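PDB 1OXX: ABC transporter, ATP binding protein from Sulfolobus solfataricus, which powers glucose uptake as the ATP-hydrolysing subunit of the GlcSTUV ABC transporter, coupling ATP hydrolysis to sugar import across the membrane. Local coordinates for residues I241-E246 with I276-V281; N245-K250 with E322-Y327; A272-R277 with D345-F350. The protein carries 1 engineered substitution. All blocks are in the same frame, centred on the assembly; numbering follows the deposited sequence.

Interactions 1, 2 and 3 lie on one side of the chain, their centres about 9 Å apart from one another. Asn245 belongs to both interaction 1 and interaction 2, pairing with strand 271-276 through its backbone and reaching strand 324-328 of a second sheet with its amide. Ile276 and Arg277 likewise join interaction 1 to interaction 3, in which strand 271-276 is paired on its other edge with strand 348-351. Ile244 CD1 packs 3.7 Å from Gly275 CA and 3.7 Å from Lys348 CD. Interactions 2 and 3 lie away from the nucleotide site; in interaction 1 the Ile241 side chain is about 11 Å from that of Lys44, an inferred ATP-binding residue.

Interaction 1. Residues I241-E246 with I276-V281; sequences IGEINE and IRPEDV
Asn245 and Ile276 form an antiparallel hydrogen-bonded pair, Asn245 N giving to Ile276 O at 2.9 Å and Ile276 N to Asn245 O at 3.0 Å. The pair closes the end of a β ladder in the C-terminal β domain, which is probably related to the OB fold, just beyond the point where the chain leaves helix 235-241. With CG beside the backbone N (chi1 -65°), the Asn245 side chain swings ND2 onto the same Ile276 O at 2.9 Å, so backbone and side-chain donors grip this oxygen from opposite faces of its plane. The other end of the amide, OD1, is taken by Phe325 N. Arg277 stretches out from CG to NE beside the incoming loop. Its NH1 gives a 3.0 Å bond to Glu243 O, which sits at the guanidinium edge, although NH1 itself stands above the Glu243 carbonyl plane; a weak bond to Gly242 O adds to it. Ile244 CD1 covers one face of the guanidinium, 4.2 Å above its centre. Ala238 O, Tyr229 O and a cation-pi contact with Tyr229 tie the same group to helices 225-230 and 235-241. Pro278 crosses Glu243 at about a right angle, while Glu243 OE1 bonds to Tyr327 OH. A water donates both to Glu243 O, at 3.1 Å, and to Glu279 OE1, at 2.7 Å.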
loop_
_atom_site.group_PDB
_atom_site.type_symbol
_atom_site.label_atom_id
_atom_site.label_comp_id
_atom_site.label_asym_id
_atom_site.label_seq_id
_atom_site.Cartn_x
_atom_site.Cartn_y
_atom_site.Cartn_z
ATOM N N ILE A 241 -2.589 3.786 6.435
ATOM C CA ILE A 241 -3.539 2.820 5.909
ATOM C C ILE A 241 -4.847 3.449 5.423
ATOM O O ILE A 241 -5.631 2.778 4.771
ATOM C CB ILE A 241 -3.781 1.697 6.956
ATOM C CG1 ILE A 241 -4.556 0.508 6.362
ATOM C CG2 ILE A 241 -4.495 2.246 8.153
ATOM C CD1 ILE A 241 -3.717 -0.417 5.521
ATOM N N GLY A 242 -5.070 4.728 5.735
ATOM C CA GLY A 242 -6.275 5.420 5.298
ATOM C C GLY A 242 -6.405 6.808 5.889
ATOM O O GLY A 242 -5.691 7.160 6.829
ATOM N N GLU A 243 -7.344 7.584 5.362
ATOM C CA GLU A 243 -7.591 8.924 5.871
ATOM C C GLU A 243 -8.013 8.894 7.319
ATOM O O GLU A 243 -8.791 8.036 7.750
ATOM C CB GLU A 243 -8.686 9.627 5.061
ATOM C CG GLU A 243 -8.300 9.885 3.623
ATOM C CD GLU A 243 -9.157 10.950 2.969
ATOM O OE1 GLU A 243 -10.373 10.972 3.239
ATOM O OE2 GLU A 243 -8.607 11.756 2.187
ATOM N N ILE A 244 -7.489 9.847 8.072
ATOM C CA ILE A 244 -7.862 9.980 9.467
ATOM C C ILE A 244 -7.620 11.403 9.957
ATOM O O ILE A 244 -6.687 12.079 9.510
ATOM C CB ILE A 244 -7.084 8.964 10.353
ATOM C CG1 ILE A 244 -7.716 8.886 11.742
ATOM C CG2 ILE A 244 -5.618 9.334 10.437
ATOM C CD1 ILE A 244 -7.335 7.642 12.536
ATOM N N ASN A 245 -8.501 11.858 10.847
ATOM C CA ASN A 245 -8.322 13.093 11.570
ATOM C C ASN A 245 -7.476 12.836 12.811
ATOM O O ASN A 245 -7.760 11.918 13.584
ATOM C CB ASN A 245 -9.680 13.631 12.010
ATOM C CG ASN A 245 -10.551 14.007 10.845
ATOM O OD1 ASN A 245 -10.303 15.018 10.190
ATOM N ND2 ASN A 245 -11.589 13.210 10.582
ATOM N N GLU A 246 -6.454 13.656 13.000
ATOM C CA GLU A 246 -5.572 13.568 14.165
ATOM C C GLU A 246 -5.743 14.825 14.996
ATOM O O GLU A 246 -5.530 15.939 14.493
ATOM C CB GLU A 246 -4.114 13.458 13.717
ATOM C CG GLU A 246 -3.841 12.370 12.697
ATOM C CD GLU A 246 -2.404 12.351 12.209
ATOM O OE1 GLU A 246 -1.509 12.932 12.882
ATOM O OE2 GLU A 246 -2.174 11.734 11.145
ATOM N N ILE A 276 -9.768 9.854 14.520
ATOM C CA ILE A 276 -11.146 9.551 14.116
ATOM C C ILE A 276 -11.241 9.688 12.599
ATOM O O ILE A 276 -10.956 10.742 12.013
ATOM C CB ILE A 276 -12.203 10.416 14.898
ATOM C CG1 ILE A 276 -13.633 9.907 14.647
ATOM C CG2 ILE A 276 -12.085 11.902 14.595
ATOM C CD1 ILE A 276 -13.997 8.644 15.439
ATOM N N ARG A 277 -11.574 8.583 11.946
ATOM C CA ARG A 277 -11.658 8.594 10.493
ATOM C C ARG A 277 -12.888 9.375 10.021
ATOM O O ARG A 277 -13.907 9.442 10.720
ATOM C CB ARG A 277 -11.656 7.168 9.964
ATOM C CG ARG A 277 -10.373 6.416 10.250
ATOM C CD ARG A 277 -10.203 5.161 9.372
ATOM N NE ARG A 277 -9.088 4.355 9.842
ATOM C CZ ARG A 277 -7.809 4.604 9.591
ATOM N NH1 ARG A 277 -7.449 5.618 8.807
ATOM N NH2 ARG A 277 -6.873 3.799 10.085
ATOM N N PRO A 278 -12.819 9.976 8.834
ATOM C CA PRO A 278 -13.942 10.800 8.342
ATOM C C PRO A 278 -15.271 10.061 8.266
ATOM O O PRO A 278 -16.303 10.669 8.495
ATOM C CB PRO A 278 -13.465 11.262 6.975
ATOM C CG PRO A 278 -12.421 10.285 6.606
ATOM C CD PRO A 278 -11.697 9.974 7.883
ATOM N N GLU A 279 -15.272 8.768 7.949
ATOM C CA GLU A 279 -16.513 8.017 7.889
ATOM C C GLU A 279 -17.136 7.810 9.266
ATOM O O GLU A 279 -18.293 7.423 9.364
ATOM C CB GLU A 279 -16.296 6.670 7.216
ATOM C CG GLU A 279 -15.392 5.710 7.986
ATOM C CD GLU A 279 -13.943 5.724 7.534
ATOM O OE1 GLU A 279 -13.479 6.760 7.022
ATOM O OE2 GLU A 279 -13.255 4.677 7.726
ATOM N N ASP A 280 -16.364 8.086 10.308
ATOM C CA ASP A 280 -16.811 7.883 11.683
ATOM C C ASP A 280 -17.195 9.177 12.366
ATOM O O ASP A 280 -17.256 9.240 13.597
ATOM C CB ASP A 280 -15.748 7.137 12.477
ATOM C CG ASP A 280 -15.460 5.771 11.899
ATOM O OD1 ASP A 280 -16.425 5.088 11.461
ATOM O OD2 ASP A 280 -14.285 5.351 11.834
ATOM N N VAL A 281 -17.436 10.197 11.553
ATOM C CA VAL A 281 -17.873 11.516 12.014
ATOM C C VAL A 281 -19.177 11.868 11.294
ATOM O O VAL A 281 -19.318 11.597 10.102
ATOM C CB VAL A 281 -16.822 12.594 11.689
ATOM C CG1 VAL A 281 -17.311 14.017 12.052
ATOM C CG2 VAL A 281 -15.506 12.291 12.368
HETATM O O HOH W 1 -11.067 7.171 5.786
#

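Interaction 2. Residues N245-K250 with E322-Y327; sequences NELEGK and EEIFTY
Asn245 presents its side-chain amide to the backbone of Phe325 much as a neighbouring strand would present a peptide group. Its ND2 donates along a lone pair of Phe325 O at 3.0 Å, in the planes of both groups. Phe325 N returns an almost straight bond of 2.8 Å to OD1, arriving from above the amide carbonyl plane. ND2 also serves Ile276 O, so this one amide ties two strands together, and an alanine here would probably leave Phe325 N and O without these mates, deprive Ile276 O of its second donor and weaken the link between the two sheets. Phe325 holds CG between its backbone N and carbonyl carbon (chi1 67°), which brings the ring up to the amide, crossing it obliquely: ND2 lies over one ring face and CD2 is 3.0 Å from Asn245 OD1. Arg312 makes a cation-pi contact with the same ring. Leu247 and Ile324 cross at about a right angle, Leu247 CD2 meeting Ile324 CG1 at 3.7 Å. Glu322 bends sharply at chi2 (-68°), curling its carboxylate back so that OE2 takes the Glu248 N-H at 3.0 Å from above the carboxylate plane. A water donates to the same OE2 at 2.7 Å. Another bridges the backbones, giving to Glu246 O at 2.6 Å and accepting from Glu323 N. The strands run nearly antiparallel, 154° between their directions, yet are joined across this contact by side chains and water: a junction of two antiparallel sheets, consistent with the β-rich, OB-related C-terminal domain.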
loop_
_atom_site.group_PDB
_atom_site.type_symbol
_atom_site.label_atom_id
_atom_site.label_comp_id
_atom_site.label_asym_id
_atom_site.label_seq_id
_atom_site.Cartn_x
_atom_site.Cartn_y
_atom_site.Cartn_z
ATOM N N ASN A 245 -8.501 11.858 10.847
ATOM C CA ASN A 245 -8.322 13.093 11.570
ATOM C C ASN A 245 -7.476 12.836 12.811
ATOM O O ASN A 245 -7.760 11.918 13.584
ATOM C CB ASN A 245 -9.680 13.631 12.010
ATOM C CG ASN A 245 -10.551 14.007 10.845
ATOM O OD1 ASN A 245 -10.303 15.018 10.190
ATOM N ND2 ASN A 245 -11.589 13.210 10.582
ATOM N N GLU A 246 -6.454 13.656 13.000
ATOM C CA GLU A 246 -5.572 13.568 14.165
ATOM C C GLU A 246 -5.743 14.825 14.996
ATOM O O GLU A 246 -5.530 15.939 14.493
ATOM C CB GLU A 246 -4.114 13.458 13.717
ATOM C CG GLU A 246 -3.841 12.370 12.697
ATOM C CD GLU A 246 -2.404 12.351 12.209
ATOM O OE1 GLU A 246 -1.509 12.932 12.882
ATOM O OE2 GLU A 246 -2.174 11.734 11.145
ATOM N N LEU A 247 -6.135 14.647 16.256
ATOM C CA LEU A 247 -6.362 15.785 17.153
ATOM C C LEU A 247 -5.640 15.539 18.445
ATOM O O LEU A 247 -5.522 14.399 18.873
ATOM C CB LEU A 247 -7.838 15.937 17.507
ATOM C CG LEU A 247 -8.840 16.195 16.399
ATOM C CD1 LEU A 247 -9.293 14.859 15.900
ATOM C CD2 LEU A 247 -10.011 17.009 16.919
ATOM N N GLU A 248 -5.191 16.604 19.094
ATOM C CA GLU A 248 -4.522 16.487 20.381
ATOM C C GLU A 248 -5.359 17.175 21.448
ATOM O O GLU A 248 -5.889 18.275 21.237
ATOM C CB GLU A 248 -3.128 17.130 20.334
ATOM C CG GLU A 248 -2.365 16.980 21.651
ATOM C CD GLU A 248 -1.041 17.730 21.699
ATOM O OE1 GLU A 248 -0.324 17.747 20.679
ATOM O OE2 GLU A 248 -0.705 18.290 22.775
ATOM N N GLY A 249 -5.478 16.543 22.606
ATOM C CA GLY A 249 -6.227 17.137 23.689
ATOM C C GLY A 249 -5.710 16.790 25.059
ATOM O O GLY A 249 -4.715 16.082 25.217
ATOM N N LYS A 250 -6.424 17.287 26.061
ATOM C CA LYS A 250 -6.074 17.075 27.447
ATOM C C LYS A 250 -6.894 15.941 28.042
ATOM O O LYS A 250 -8.111 15.899 27.899
ATOM C CB LYS A 250 -6.327 18.355 28.246
ATOM C CG LYS A 250 -5.930 18.249 29.710
ATOM C CD LYS A 250 -6.284 19.496 30.509
ATOM C CE LYS A 250 -5.701 19.423 31.921
ATOM N NZ LYS A 250 -5.978 20.644 32.732
ATOM N N GLU A 322 -7.768 22.783 16.105
ATOM C CA GLU A 322 -7.715 21.391 15.644
ATOM C C GLU A 322 -8.834 21.169 14.652
ATOM O O GLU A 322 -9.913 21.718 14.801
ATOM C CB GLU A 322 -7.853 20.419 16.811
ATOM C CG GLU A 322 -6.751 20.522 17.850
ATOM C CD GLU A 322 -5.403 20.072 17.328
ATOM O OE1 GLU A 322 -4.505 20.921 17.149
ATOM O OE2 GLU A 322 -5.240 18.866 17.100
ATOM N N GLU A 323 -8.566 20.362 13.638
ATOM C CA GLU A 323 -9.549 20.141 12.581
ATOM C C GLU A 323 -10.088 18.723 12.520
ATOM O O GLU A 323 -9.407 17.748 12.852
ATOM C CB GLU A 323 -8.928 20.452 11.228
ATOM C CG GLU A 323 -8.528 21.904 11.037
ATOM C CD GLU A 323 -7.794 22.151 9.732
ATOM O OE1 GLU A 323 -7.480 21.182 9.001
ATOM O OE2 GLU A 323 -7.511 23.331 9.440
ATOM N N ILE A 324 -11.339 18.632 12.077
ATOM C CA ILE A 324 -11.971 17.371 11.761
ATOM C C ILE A 324 -12.683 17.564 10.422
ATOM O O ILE A 324 -13.472 18.515 10.231
ATOM C CB ILE A 324 -12.995 16.956 12.804
ATOM C CG1 ILE A 324 -12.317 16.570 14.112
ATOM C CG2 ILE A 324 -13.814 15.811 12.282
ATOM C CD1 ILE A 324 -13.330 16.208 15.178
ATOM N N PHE A 325 -12.370 16.692 9.473
ATOM C CA PHE A 325 -13.119 16.671 8.226
ATOM C C PHE A 325 -13.917 15.392 8.083
ATOM O O PHE A 325 -13.589 14.330 8.654
ATOM C CB PHE A 325 -12.240 16.901 6.986
ATOM C CG PHE A 325 -11.269 15.795 6.700
ATOM C CD1 PHE A 325 -11.614 14.744 5.877
ATOM C CD2 PHE A 325 -10.013 15.807 7.270
ATOM C CE1 PHE A 325 -10.707 13.715 5.635
ATOM C CE2 PHE A 325 -9.115 14.787 7.033
ATOM C CZ PHE A 325 -9.467 13.747 6.207
ATOM N N THR A 326 -14.996 15.513 7.330
ATOM C CA THR A 326 -15.859 14.398 7.028
ATOM C C THR A 326 -16.501 14.665 5.665
ATOM O O THR A 326 -16.396 15.772 5.129
ATOM C CB THR A 326 -16.923 14.231 8.121
ATOM O OG1 THR A 326 -17.625 13.003 7.911
ATOM C CG2 THR A 326 -17.989 15.295 8.009
ATOM N N TYR A 327 -17.142 13.657 5.084
ATOM C CA TYR A 327 -17.748 13.786 3.759
ATOM C C TYR A 327 -19.259 13.715 3.846
ATOM O O TYR A 327 -19.814 12.925 4.599
ATOM C CB TYR A 327 -17.239 12.713 2.795
ATOM C CG TYR A 327 -15.773 12.763 2.567
ATOM C CD1 TYR A 327 -14.907 11.930 3.272
ATOM C CD2 TYR A 327 -15.228 13.655 1.653
ATOM C CE1 TYR A 327 -13.562 11.997 3.070
ATOM C CE2 TYR A 327 -13.864 13.743 1.455
ATOM C CZ TYR A 327 -13.034 12.899 2.164
ATOM O OH TYR A 327 -11.673 12.962 1.964
HETATM O O HOH W 2 -8.211 16.669 10.284
HETATM O O HOH W 3 -3.146 17.491 16.176
HETATM O O HOH W 4 -6.952 16.729 12.254
HETATM O O HOH W 5 -6.476 18.073 13.447
#

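Interaction 3. Residues A272-R277 with D345-F350; sequences AIIGIR and DKIKVF
Ile273 and Phe350, and two residues on Gly275 and Lys348, form hydrogen-bonded pairs that zip strand 271-276 antiparallel to strand 348-351, an edge strand of its five-stranded sheet in the probably OB-related C-terminal domain. Four backbone bonds join them, from 2.8 Å for Gly275 N to Lys348 O to 2.9 Å for Phe350 N to Ile273 O. Between them Ile274 and Val349 make a non-hydrogen-bonded pair, and here bumps and hollows interlock. Ile274 turns CG1 beside its backbone N (chi1 -69°) and then bends again, pushing CD1 across into the notch between Val349 CG2, 3.9 Å away, and Ile347 CG2. Val349 CG2 in turn fits between that methyl and Ala272 CB, at 3.8 Å. Farther along, Ile276 CD1 abuts Ile347 CG1, and Val342 touches both of these isoleucines. On the face bearing Ile273, Lys348 and Phe350, Gly275 is the hollow: a β-carbon there would sit close to Lys348 CB and the Phe350 ring, which flank the bare backbone. Ile273 and Phe350 both pack on Ile235, so helix 235-241 covers this end. The Lys348 chain passes alongside Gly275 O and bends at chi2 and chi4, bringing CE to 4.0 Å from Arg277 NE and NZ to 4.2 Å from the same NE. The mutual repulsion of the two cations is probably tempered by water and, for Arg277, by Tyr229. One water accepts from the backbone N of Arg277 and from Lys348 NZ while giving to Lys346 O. A second, lying at the guanidinium edge, accepts from Arg277 NE at 3.1 Å and from Lys348 NZ at 2.8 Å.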
loop_
_atom_site.group_PDB
_atom_site.type_symbol
_atom_site.label_atom_id
_atom_site.label_comp_id
_atom_site.label_asym_id
_atom_site.label_seq_id
_atom_site.Cartn_x
_atom_site.Cartn_y
_atom_site.Cartn_z
ATOM N N ALA A 272 -3.374 13.474 25.026
ATOM C CA ALA A 272 -3.635 12.340 24.147
ATOM C C ALA A 272 -3.824 12.769 22.718
ATOM O O ALA A 272 -4.238 13.886 22.445
ATOM C CB ALA A 272 -4.879 11.602 24.598
ATOM N N ILE A 273 -3.533 11.838 21.810
ATOM C CA ILE A 273 -3.819 12.019 20.408
ATOM C C ILE A 273 -5.068 11.206 20.105
ATOM O O ILE A 273 -5.147 10.026 20.449
ATOM C CB ILE A 273 -2.661 11.532 19.559
ATOM C CG1 ILE A 273 -1.407 12.356 19.867
ATOM C CG2 ILE A 273 -3.024 11.603 18.081
ATOM C CD1 ILE A 273 -0.144 11.806 19.248
ATOM N N ILE A 274 -6.051 11.856 19.507
ATOM C CA ILE A 274 -7.274 11.201 19.096
ATOM C C ILE A 274 -7.194 10.994 17.588
ATOM O O ILE A 274 -6.825 11.905 16.856
ATOM C CB ILE A 274 -8.491 12.109 19.430
ATOM C CG1 ILE A 274 -8.703 12.225 20.938
ATOM C CG2 ILE A 274 -9.760 11.607 18.745
ATOM C CD1 ILE A 274 -9.259 10.986 21.546
ATOM N N GLY A 275 -7.567 9.794 17.148
ATOM C CA GLY A 275 -7.713 9.479 15.745
ATOM C C GLY A 275 -9.159 9.139 15.465
ATOM O O GLY A 275 -9.735 8.262 16.113
ATOM N N ILE A 276 -9.768 9.854 14.520
ATOM C CA ILE A 276 -11.146 9.551 14.116
ATOM C C ILE A 276 -11.241 9.688 12.599
ATOM O O ILE A 276 -10.956 10.742 12.013
ATOM C CB ILE A 276 -12.203 10.416 14.898
ATOM C CG1 ILE A 276 -13.633 9.907 14.647
ATOM C CG2 ILE A 276 -12.085 11.902 14.595
ATOM C CD1 ILE A 276 -13.997 8.644 15.439
ATOM N N ARG A 277 -11.574 8.583 11.946
ATOM C CA ARG A 277 -11.658 8.594 10.493
ATOM C C ARG A 277 -12.888 9.375 10.021
ATOM O O ARG A 277 -13.907 9.442 10.720
ATOM C CB ARG A 277 -11.656 7.168 9.964
ATOM C CG ARG A 277 -10.373 6.416 10.250
ATOM C CD ARG A 277 -10.203 5.161 9.372
ATOM N NE ARG A 277 -9.088 4.355 9.842
ATOM C CZ ARG A 277 -7.809 4.604 9.591
ATOM N NH1 ARG A 277 -7.449 5.618 8.807
ATOM N NH2 ARG A 277 -6.873 3.799 10.085
ATOM N N ASP A 345 -17.053 3.314 19.108
ATOM C CA ASP A 345 -16.125 2.200 19.038
ATOM C C ASP A 345 -15.026 2.413 18.025
ATOM O O ASP A 345 -14.097 1.595 17.948
ATOM C CB ASP A 345 -16.841 0.870 18.781
ATOM C CG ASP A 345 -17.476 0.786 17.416
ATOM O OD1 ASP A 345 -17.451 1.783 16.665
ATOM O OD2 ASP A 345 -18.032 -0.261 17.004
ATOM N N LYS A 346 -15.086 3.522 17.285
ATOM C CA LYS A 346 -14.063 3.797 16.281
ATOM C C LYS A 346 -13.114 4.911 16.715
ATOM O O LYS A 346 -12.212 5.274 15.964
ATOM C CB LYS A 346 -14.682 4.141 14.929
ATOM C CG LYS A 346 -15.571 3.078 14.353
ATOM C CD LYS A 346 -14.757 1.904 13.873
ATOM C CE LYS A 346 -15.665 0.829 13.286
ATOM N NZ LYS A 346 -14.886 -0.302 12.763
ATOM N N ILE A 347 -13.274 5.441 17.916
ATOM C CA ILE A 347 -12.324 6.421 18.397
ATOM C C ILE A 347 -11.010 5.728 18.719
ATOM O O ILE A 347 -10.981 4.739 19.463
ATOM C CB ILE A 347 -12.833 7.109 19.679
ATOM C CG1 ILE A 347 -14.180 7.819 19.478
ATOM C CG2 ILE A 347 -11.758 8.033 20.232
ATOM C CD1 ILE A 347 -14.892 8.177 20.781
ATOM N N LYS A 348 -9.927 6.208 18.131
ATOM C CA LYS A 348 -8.598 5.702 18.430
ATOM C C LYS A 348 -7.918 6.706 19.333
ATOM O O LYS A 348 -8.086 7.920 19.172
ATOM C CB LYS A 348 -7.799 5.494 17.165
ATOM C CG LYS A 348 -8.429 4.462 16.242
ATOM C CD LYS A 348 -8.167 4.792 14.809
ATOM C CE LYS A 348 -8.790 3.791 13.819
ATOM N NZ LYS A 348 -10.269 3.665 13.821
ATOM N N VAL A 349 -7.189 6.212 20.318
ATOM C CA VAL A 349 -6.516 7.112 21.242
ATOM C C VAL A 349 -5.126 6.597 21.541
ATOM O O VAL A 349 -4.913 5.385 21.655
ATOM C CB VAL A 349 -7.358 7.343 22.532
ATOM C CG1 VAL A 349 -7.456 6.084 23.363
ATOM C CG2 VAL A 349 -6.789 8.497 23.360
ATOM N N PHE A 350 -4.186 7.533 21.588
ATOM C CA PHE A 350 -2.774 7.245 21.854
ATOM C C PHE A 350 -2.204 8.235 22.845
ATOM O O PHE A 350 -2.652 9.385 22.926
ATOM C CB PHE A 350 -1.956 7.330 20.565
ATOM C CG PHE A 350 -2.534 6.532 19.429
ATOM C CD1 PHE A 350 -3.396 7.125 18.515
ATOM C CD2 PHE A 350 -2.240 5.190 19.301
ATOM C CE1 PHE A 350 -3.938 6.396 17.502
ATOM C CE2 PHE A 350 -2.779 4.460 18.284
ATOM C CZ PHE A 350 -3.622 5.065 17.378
HETATM O O HOH W 6 -12.111 6.152 13.300
HETATM O O HOH W 7 -11.100 2.621 11.415
#